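Local structure of outer membrane porin protein 32 (2FGQ) at residues N18-A21 against A22-R26; G30-A34 against S35-L39; L295-K298 against D299-L303. The protein forms trimeric, anion-selective channels through the outer membrane, with a D-malate molecule bound in this structure. One frame throughout, in Å; residues are numbered along the deposited sequence.

Interaction 1. Residues N18-A21 against A22-R26; sequences NKDA and AGDSR
Asp-20 has CG between its backbone N and carbonyl carbon (chi1 66°), which turns the carboxylate into the bend toward Ala-22, Asp-24 and Arg-26. Arg-26 has CG anti to the backbone N (chi1 -158°), and its chain then bends twice to bring NH2 within 3.0 Å of Asp-20 OD2 in a salt bridge. OD2 lies in the guanidinium plane, at its edge. The carboxylate stands almost perpendicular to that plane (85°). NH2 meets OD2 on its anti side, somewhat out of the carboxylate plane. OD1 accepts two backbone bonds from opposite faces, Ala-22 N at 2.9 Å and Asp-24 N at 3.0 Å. The first closes an Asx turn. A type I beta turn runs from Asp-20 to Gly-23, closed by a hydrogen bond from Gly-23 N to Asp-20 O (3.0 Å). Asp-20 N makes a weak bond to Asp-24 O, as in a G1 beta bulge with Gly-23 in the left-handed region. With an alanine in place of Asp-20, two turn amides would probably lose their side-chain acceptor and Arg-26 its carboxylate mate. Lys-159 of the second subunit bridges to both Asp-20 and Asp-24, and is likely to ease the repulsion between them. The loop joins strand 4-17 to strand 26-48 in a hairpin, and Lys-19 reaches Glu-319 and Ser-320, where strand 320-331 begins.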
ATOM      1  N   ASN A  18     -22.138 -18.199  16.019  1.00 13.43           N
ATOM      2  CA  ASN A  18     -22.673 -19.560  16.077  1.00 14.95           C
ATOM      3  C   ASN A  18     -23.213 -20.094  14.752  1.00 15.58           C
ATOM      4  O   ASN A  18     -23.353 -21.297  14.558  1.00 17.23           O
ATOM      5  CB  ASN A  18     -23.650 -19.731  17.250  1.00 14.68           C
ATOM      6  CG  ASN A  18     -24.990 -19.027  17.088  1.00 16.00           C
ATOM      7  OD1 ASN A  18     -25.996 -19.384  17.800  1.00 23.62           O
ATOM      8  ND2 ASN A  18     -25.058 -18.083  16.215  1.00 12.05           N
ATOM      9  N   LYS A  19     -23.490 -19.221  13.810  1.00 17.08           N
ATOM     10  CA  LYS A  19     -23.929 -19.659  12.492  1.00 18.73           C
ATOM     11  C   LYS A  19     -23.486 -18.713  11.398  1.00 17.86           C
ATOM     12  O   LYS A  19     -23.422 -17.485  11.592  1.00 18.28           O
ATOM     13  CB  LYS A  19     -25.449 -19.811  12.399  1.00 21.14           C
ATOM     14  CG  LYS A  19     -26.252 -18.985  13.218  1.00 24.63           C
ATOM     15  CD  LYS A  19     -27.711 -19.521  13.216  1.00 24.21           C
ATOM     16  CE  LYS A  19     -28.095 -20.329  14.453  1.00 24.17           C
ATOM     17  NZ  LYS A  19     -29.547 -20.136  14.806  1.00 24.52           N
ATOM     18  N   ASP A  20     -23.241 -19.297  10.238  1.00 17.99           N
ATOM     19  CA  ASP A  20     -22.951 -18.575   9.017  1.00 18.52           C
ATOM     20  C   ASP A  20     -24.076 -18.861   8.020  1.00 19.56           C
ATOM     21  O   ASP A  20     -25.136 -19.297   8.432  1.00 20.88           O
ATOM     22  CB  ASP A  20     -21.563 -18.952   8.512  1.00 19.20           C
ATOM     23  CG  ASP A  20     -21.446 -20.388   8.070  1.00 20.03           C
ATOM     24  OD1 ASP A  20     -22.467 -21.121   7.992  1.00 20.57           O
ATOM     25  OD2 ASP A  20     -20.311 -20.873   7.810  1.00 22.37           O
ATOM     26  N   ALA A  21     -23.858 -18.627   6.738  1.00 20.38           N
ATOM     27  CA  ALA A  21     -24.936 -18.775   5.745  1.00 22.40           C
ATOM     28  C   ALA A  21     -25.390 -20.219   5.554  1.00 24.39           C
ATOM     29  O   ALA A  21     -26.501 -20.464   5.065  1.00 24.98           O
ATOM     30  CB  ALA A  21     -24.521 -18.163   4.415  1.00 23.17           C
ATOM     31  N   ALA A  22     -24.550 -21.160   5.988  1.00 25.06           N
ATOM     32  CA  ALA A  22     -24.847 -22.594   5.983  1.00 26.61           C
ATOM     33  C   ALA A  22     -25.274 -23.142   7.346  1.00 26.70           C
ATOM     34  O   ALA A  22     -25.550 -24.336   7.485  1.00 29.27           O
ATOM     35  CB  ALA A  22     -23.627 -23.326   5.502  1.00 27.19           C
ATOM     36  N   GLY A  23     -25.309 -22.299   8.369  1.00 25.45           N
ATOM     37  CA  GLY A  23     -25.688 -22.712   9.704  1.00 24.95           C
ATOM     38  C   GLY A  23     -24.533 -23.264  10.543  1.00 24.01           C
ATOM     39  O   GLY A  23     -24.778 -23.771  11.642  1.00 25.68           O
ATOM     40  N   ASP A  24     -23.300 -23.105  10.064  1.00 23.30           N
ATOM     41  CA  ASP A  24     -22.090 -23.583  10.768  1.00 22.17           C
ATOM     42  C   ASP A  24     -21.462 -22.473  11.592  1.00 20.30           C
ATOM     43  O   ASP A  24     -21.496 -21.325  11.181  1.00 20.37           O
ATOM     44  CB  ASP A  24     -21.048 -24.042   9.762  1.00 23.65           C
ATOM     45  CG  ASP A  24     -21.525 -25.202   8.912  1.00 27.97           C
ATOM     46  OD1 ASP A  24     -22.233 -26.082   9.435  1.00 32.96           O
ATOM     47  OD2 ASP A  24     -21.236 -25.298   7.711  1.00 35.39           O
ATOM     48  N   SER A  25     -20.898 -22.813  12.745  1.00 17.89           N
ATOM     49  CA  SER A  25     -20.187 -21.818  13.546  1.00 17.87           C
ATOM     50  C   SER A  25     -18.856 -21.435  12.894  1.00 17.47           C
ATOM     51  O   SER A  25     -18.306 -22.157  12.055  1.00 18.07           O
ATOM     52  CB  SER A  25     -20.000 -22.299  14.970  1.00 18.02           C
ATOM     53  OG  SER A  25     -19.205 -23.471  15.002  1.00 21.19           O
ATOM     54  N   ARG A  26     -18.353 -20.268  13.286  1.00 16.94           N
ATOM     55  CA  ARG A  26     -17.085 -19.760  12.797  1.00 18.14           C
ATOM     56  C   ARG A  26     -16.373 -19.091  13.917  1.00 16.94           C
ATOM     57  O   ARG A  26     -16.947 -18.395  14.718  1.00 17.11           O
ATOM     58  CB  ARG A  26     -17.307 -18.753  11.663  1.00 20.48           C
ATOM     59  CG  ARG A  26     -16.121 -18.565  10.774  1.00 28.60           C
ATOM     60  CD  ARG A  26     -16.005 -19.556   9.640  1.00 31.39           C
ATOM     61  NE  ARG A  26     -17.085 -19.577   8.662  1.00 32.22           N
ATOM     62  CZ  ARG A  26     -17.064 -19.007   7.447  1.00 29.39           C
ATOM     63  NH1 ARG A  26     -16.041 -18.286   7.028  1.00 31.26           N
ATOM     64  NH2 ARG A  26     -18.087 -19.161   6.641  1.00 29.98           N
TER

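Interaction 2. Residues G30-A34 against S35-L39; sequences GTSGA and STSRL. With SO4 (sulfate ion), chain G.
Ser-32 and Ser-37 make a local contact across the loop that breaks strand 26-48 of the 16-stranded porin barrel. Strand geometry stops after Thr-31 and resumes at Arg-38. Ser-32 has left-handed backbone angles, which start the detour. Its OG lies beside its own backbone N, anti to the carbonyl carbon (chi1 -65°), and takes a nearly straight hydrogen bond from Ser-37 N at 2.8 Å (N-H...O 176°). Ser-32 CA also sends a CA-H...O contact to Ser-35 O, 3.4 Å away, so the loop closes on itself at two points. Ser-37 OG accepts a hydrogen bond from Asp-11 N. The carboxylate of Asp-11, on strand 4-17, accepts bonds from the backbone N atoms of Gly-33, Ala-34 and Ser-35. This fixes the loop in a buried place.

The detour presents Thr-36 to the channel ligand. Its OG1 is hydrogen-bonded to D-malate, whose pocket also includes Arg-75. Thr-36 O is held by Arg-38, whose NE and NH2 both bind this one oxygen side-on, at 2.8 and 2.9 Å. NH2 lies in the carbonyl plane on a lone pair, while NE is tilted 21° from it. The two bonds fix the turn of the guanidinium. NH2 also serves a sulfate ion, probably from the crystallisation liquor, together with NH1, from the neighbouring edge of the guanidinium. Arg-38 lies close to Arg-75, so this positive patch is consistent with an anion-selective channel. Arg-38 NH2 gives the sulfate a bond to O4 and a weak one to O1, while Arg-38 NH1 donates to sulfate O3 at 2.7 Å.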
ATOM      1  N   GLY A  30      -9.897 -11.826  14.405  1.00 10.57           N
ATOM      2  CA  GLY A  30     -10.435 -10.713  13.664  1.00 10.05           C
ATOM      3  C   GLY A  30      -9.889  -9.390  14.148  1.00  9.72           C
ATOM      4  O   GLY A  30      -8.911  -9.308  14.870  1.00 10.15           O
ATOM      5  N   THR A  31     -10.511  -8.310  13.682  1.00  8.90           N
ATOM      6  CA  THR A  31     -10.021  -6.970  13.956  1.00  9.63           C
ATOM      7  C   THR A  31     -11.111  -5.999  14.296  1.00 10.43           C
ATOM      8  O   THR A  31     -12.301  -6.225  13.994  1.00 10.25           O
ATOM      9  CB  THR A  31      -9.213  -6.421  12.743  1.00 10.32           C
ATOM     10  OG1 THR A  31     -10.072  -6.285  11.583  1.00 11.50           O
ATOM     11  CG2 THR A  31      -8.032  -7.330  12.386  1.00 11.41           C
ATOM     12  N   SER A  32     -10.699  -4.890  14.917  1.00  9.98           N
ATOM     13  CA  SER A  32     -11.505  -3.688  14.925  1.00 11.40           C
ATOM     14  C   SER A  32     -12.844  -3.884  15.644  1.00 11.58           C
ATOM     15  O   SER A  32     -13.903  -3.454  15.173  1.00 12.69           O
ATOM     16  CB  SER A  32     -11.643  -3.187  13.488  1.00 11.76           C
ATOM     17  OG  SER A  32     -10.385  -2.793  12.975  1.00 11.77           O
ATOM     18  N   GLY A  33     -12.781  -4.477  16.837  1.00 11.63           N
ATOM     19  CA  GLY A  33     -13.972  -4.723  17.635  1.00 12.15           C
ATOM     20  C   GLY A  33     -14.418  -3.551  18.477  1.00 12.67           C
ATOM     21  O   GLY A  33     -15.608  -3.430  18.749  1.00 14.44           O
ATOM     22  N   ALA A  34     -13.475  -2.728  18.932  1.00 12.12           N
ATOM     23  CA  ALA A  34     -13.747  -1.555  19.784  1.00 12.69           C
ATOM     24  C   ALA A  34     -13.525  -0.235  19.014  1.00 13.02           C
ATOM     25  O   ALA A  34     -14.306   0.693  19.127  1.00 13.99           O
ATOM     26  CB  ALA A  34     -12.907  -1.594  21.043  1.00 13.46           C
ATOM     27  N   SER A  35     -12.465  -0.149  18.222  1.00 12.19           N
ATOM     28  CA  SER A  35     -12.237   0.973  17.293  1.00 12.36           C
ATOM     29  C   SER A  35     -11.676   0.418  16.019  1.00 11.87           C
ATOM     30  O   SER A  35     -10.948  -0.573  16.044  1.00 12.54           O
ATOM     31  CB  SER A  35     -11.237   1.964  17.865  1.00 13.10           C
ATOM     32  OG  SER A  35     -11.682   2.555  19.069  1.00 16.20           O
ATOM     33  N   THR A  36     -11.956   1.061  14.906  1.00 11.73           N
ATOM     34  CA  THR A  36     -11.350   0.611  13.666  1.00 12.06           C
ATOM     35  C   THR A  36      -9.843   0.805  13.679  1.00 12.15           C
ATOM     36  O   THR A  36      -9.342   1.882  13.953  1.00 12.16           O
ATOM     37  CB  THR A  36     -11.988   1.297  12.462  1.00 12.41           C
ATOM     38  OG1 THR A  36     -13.416   1.095  12.491  1.00 15.18           O
ATOM     39  CG2 THR A  36     -11.452   0.718  11.152  1.00 14.07           C
ATOM     40  N   SER A  37      -9.137  -0.274  13.388  1.00  9.56           N
ATOM     41  CA  SER A  37      -7.683  -0.231  13.286  1.00  9.58           C
ATOM     42  C   SER A  37      -7.278   0.650  12.131  1.00 10.05           C
ATOM     43  O   SER A  37      -7.911   0.631  11.089  1.00 11.61           O
ATOM     44  CB  SER A  37      -7.083  -1.615  13.055  1.00 10.34           C
ATOM     45  OG  SER A  37      -7.441  -2.545  14.022  1.00 11.08           O
ATOM     46  N   ARG A  38      -6.237   1.436  12.348  1.00  8.89           N
ATOM     47  CA  ARG A  38      -5.846   2.433  11.357  1.00  8.77           C
ATOM     48  C   ARG A  38      -4.411   2.853  11.502  1.00  9.47           C
ATOM     49  O   ARG A  38      -3.786   2.661  12.549  1.00  9.64           O
ATOM     50  CB  ARG A  38      -6.763   3.675  11.513  1.00 10.37           C
ATOM     51  CG  ARG A  38      -6.473   4.512  12.745  1.00 10.88           C
ATOM     52  CD  ARG A  38      -7.628   5.431  13.172  1.00 11.92           C
ATOM     53  NE  ARG A  38      -8.743   4.643  13.635  1.00 12.20           N
ATOM     54  CZ  ARG A  38      -9.875   5.139  14.107  1.00 12.93           C
ATOM     55  NH1 ARG A  38     -10.090   6.456  14.104  1.00 13.96           N
ATOM     56  NH2 ARG A  38     -10.805   4.322  14.582  1.00 13.50           N
ATOM     57  N   LEU A  39      -3.920   3.491  10.444  1.00 10.12           N
ATOM     58  CA  LEU A  39      -2.579   4.089  10.406  1.00  9.54           C
ATOM     59  C   LEU A  39      -2.726   5.382   9.607  1.00 10.43           C
ATOM     60  O   LEU A  39      -3.308   5.363   8.558  1.00 10.07           O
ATOM     61  CB  LEU A  39      -1.565   3.143   9.779  1.00 10.58           C
ATOM     62  CG  LEU A  39      -0.161   3.717   9.603  1.00 12.25           C
ATOM     63  CD1 LEU A  39       0.499   3.971  10.923  1.00 13.92           C
ATOM     64  CD2 LEU A  39       0.673   2.731   8.813  1.00 13.27           C
TER
HETATM   65  S   SO4 G 601     -13.135   6.431  15.922  1.00 71.87           S
HETATM   66  O1  SO4 G 601     -12.590   5.478  16.927  1.00 71.27           O
HETATM   67  O2  SO4 G 601     -14.419   7.048  16.448  1.00 70.45           O
HETATM   68  O3  SO4 G 601     -12.093   7.468  15.581  1.00 71.61           O
HETATM   69  O4  SO4 G 601     -13.405   5.714  14.658  1.00 72.40           O

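Interaction 3. Residues L295-K298 against D299-L303; sequences LKNK and DASTL
Residues 295-298 and 299-303 run back along each other, their directions 151° apart. Apart from the junction itself, Asn-297 and Ser-301 come nearest (CA to CA 5.2 Å). The reversal is a type II' beta turn from Lys-298 to Ser-301, at the end of barrel strand 286-297. Ser-301 N closes it with a hydrogen bond to Lys-298 O at 3.0 Å. Asp-299 takes the first corner of the turn with a positive phi of 56°, which is more often glycine territory. Its CB comes to 3.2 Å from Lys-298 O as a result.

On the strand side of the turn, Asn-297 points its side chain at the returning chain. Its CB lies 3.2 Å from Ser-301 O, and its amide group lies between the Ser-301 side chain and the backbone of Leu-303. Ser-301 OG is hydrogen-bonded to Gln-264, at the end of strand 253-264. Loop residues Met-116 and Arg-119 pack on Leu-303, while strand 269-281 flanks the turn through Ala-271 and Ser-269.

Two residues earlier, Leu-295 makes the apolar contact with Leu-303. Leu-295 has CG anti to its backbone N (chi1 -177°), with one methyl branch directed at Leu-303. That methyl, Leu-295 CD2, sits 4.1 Å from Leu-303 CB and meets the backbone still more closely, at 3.2 Å from Leu-303 O.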
ATOM      1  N   LEU A 295     -28.589 -11.316  17.428  1.00 15.26           N
ATOM      2  CA  LEU A 295     -29.295 -10.772  16.302  1.00 14.92           C
ATOM      3  C   LEU A 295     -30.396 -11.763  15.918  1.00 15.83           C
ATOM      4  O   LEU A 295     -30.138 -12.889  15.539  1.00 16.40           O
ATOM      5  CB  LEU A 295     -28.349 -10.557  15.129  1.00 14.95           C
ATOM      6  CG  LEU A 295     -28.787  -9.939  13.811  1.00 17.52           C
ATOM      7  CD1 LEU A 295     -29.399  -8.577  14.002  1.00 20.24           C
ATOM      8  CD2 LEU A 295     -27.607  -9.853  12.798  1.00 18.12           C
ATOM      9  N   LYS A 296     -31.644 -11.307  16.002  1.00 15.14           N
ATOM     10  CA  LYS A 296     -32.798 -12.134  15.688  1.00 15.49           C
ATOM     11  C   LYS A 296     -33.450 -11.661  14.412  1.00 15.55           C
ATOM     12  O   LYS A 296     -34.040 -10.592  14.385  1.00 16.16           O
ATOM     13  CB  LYS A 296     -33.799 -11.994  16.828  1.00 17.37           C
ATOM     14  CG  LYS A 296     -35.067 -12.794  16.676  1.00 22.79           C
ATOM     15  CD  LYS A 296     -35.931 -12.604  17.960  1.00 29.88           C
ATOM     16  CE  LYS A 296     -35.826 -13.777  18.935  1.00 35.87           C
ATOM     17  NZ  LYS A 296     -35.507 -13.355  20.352  1.00 41.88           N
ATOM     18  N   ASN A 297     -33.327 -12.452  13.360  1.00 14.27           N
ATOM     19  CA  ASN A 297     -33.999 -12.196  12.115  1.00 14.64           C
ATOM     20  C   ASN A 297     -35.386 -12.813  12.176  1.00 15.94           C
ATOM     21  O   ASN A 297     -35.531 -13.932  12.628  1.00 17.38           O
ATOM     22  CB  ASN A 297     -33.250 -12.840  10.967  1.00 14.28           C
ATOM     23  CG  ASN A 297     -31.910 -12.196  10.708  1.00 13.65           C
ATOM     24  OD1 ASN A 297     -30.816 -12.774  11.036  1.00 17.78           O
ATOM     25  ND2 ASN A 297     -31.950 -11.027  10.157  1.00 11.33           N
ATOM     26  N   LYS A 298     -36.365 -12.084  11.666  1.00 15.94           N
ATOM     27  CA  LYS A 298     -37.715 -12.631  11.465  1.00 18.16           C
ATOM     28  C   LYS A 298     -37.969 -12.843   9.979  1.00 17.84           C
ATOM     29  O   LYS A 298     -37.412 -12.144   9.100  1.00 17.08           O
ATOM     30  CB  LYS A 298     -38.754 -11.681  12.052  1.00 20.05           C
ATOM     31  CG  LYS A 298     -38.585 -11.382  13.528  1.00 24.50           C
ATOM     32  CD  LYS A 298     -38.701 -12.614  14.414  1.00 31.11           C
ATOM     33  CE  LYS A 298     -40.150 -12.916  14.788  1.00 35.66           C
ATOM     34  NZ  LYS A 298     -40.202 -14.184  15.625  1.00 40.53           N
ATOM     35  N   ASP A 299     -38.813 -13.824   9.675  1.00 17.55           N
ATOM     36  CA  ASP A 299     -39.329 -14.020   8.335  1.00 18.94           C
ATOM     37  C   ASP A 299     -38.224 -14.167   7.291  1.00 18.32           C
ATOM     38  O   ASP A 299     -37.418 -15.122   7.379  1.00 19.41           O
ATOM     39  CB  ASP A 299     -40.332 -12.906   8.029  1.00 18.94           C
ATOM     40  CG  ASP A 299     -41.490 -12.916   8.991  1.00 23.31           C
ATOM     41  OD1 ASP A 299     -42.071 -14.008   9.167  1.00 26.71           O
ATOM     42  OD2 ASP A 299     -41.913 -11.905   9.611  1.00 26.69           O
ATOM     43  N   ALA A 300     -38.126 -13.247   6.340  1.00 17.20           N
ATOM     44  CA  ALA A 300     -37.162 -13.375   5.250  1.00 17.08           C
ATOM     45  C   ALA A 300     -35.802 -12.694   5.519  1.00 15.87           C
ATOM     46  O   ALA A 300     -34.907 -12.713   4.690  1.00 16.74           O
ATOM     47  CB  ALA A 300     -37.753 -12.849   3.961  1.00 17.39           C
ATOM     48  N   SER A 301     -35.681 -12.047   6.656  1.00 15.03           N
ATOM     49  CA  SER A 301     -34.446 -11.338   7.001  1.00 13.54           C
ATOM     50  C   SER A 301     -33.286 -12.303   7.209  1.00 13.44           C
ATOM     51  O   SER A 301     -33.456 -13.371   7.798  1.00 14.66           O
ATOM     52  CB  SER A 301     -34.683 -10.475   8.240  1.00 13.60           C
ATOM     53  OG  SER A 301     -33.557  -9.668   8.550  1.00 13.72           O
ATOM     54  N   THR A 302     -32.125 -11.895   6.720  1.00 13.69           N
ATOM     55  CA  THR A 302     -30.908 -12.707   6.691  1.00 14.38           C
ATOM     56  C   THR A 302     -29.670 -11.955   7.198  1.00 14.65           C
ATOM     57  O   THR A 302     -28.545 -12.298   6.816  1.00 14.41           O
ATOM     58  CB  THR A 302     -30.581 -13.197   5.256  1.00 15.55           C
ATOM     59  OG1 THR A 302     -30.515 -12.081   4.372  1.00 16.39           O
ATOM     60  CG2 THR A 302     -31.650 -14.134   4.717  1.00 16.82           C
ATOM     61  N   LEU A 303     -29.869 -10.926   8.010  1.00 13.20           N
ATOM     62  CA  LEU A 303     -28.760 -10.120   8.501  1.00 13.36           C
ATOM     63  C   LEU A 303     -27.829 -10.895   9.411  1.00 13.55           C
ATOM     64  O   LEU A 303     -28.251 -11.695  10.229  1.00 13.00           O
ATOM     65  CB  LEU A 303     -29.258  -8.871   9.216  1.00 13.82           C
ATOM     66  CG  LEU A 303     -30.089  -7.904   8.373  1.00 13.52           C
ATOM     67  CD1 LEU A 303     -30.530  -6.761   9.264  1.00 14.56           C
ATOM     68  CD2 LEU A 303     -29.335  -7.382   7.130  1.00 15.92           C
TER

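In the fold
All three contacts belong to one barrel, but they serve different levels of it. Interactions 1 and 3 are loop turns at strand ends, on the same side of the chain's centre. Their centres are about 14 Å apart and their nearest atoms about 7 Å, without touching. Strand 320-331 receives Lys-19 of one and is paired with strand 286-297 of the other. Interaction 2 lies deeper, its centre about 23 Å from that of interaction 1 and about 26 Å from that of interaction 3. It alone holds a malate-pocket residue, with the Thr-36 side chain about 3 Å from the ligand. Interaction 1 makes salt bridges to a neighbouring subunit; interaction 2 packs Leu-39 on one.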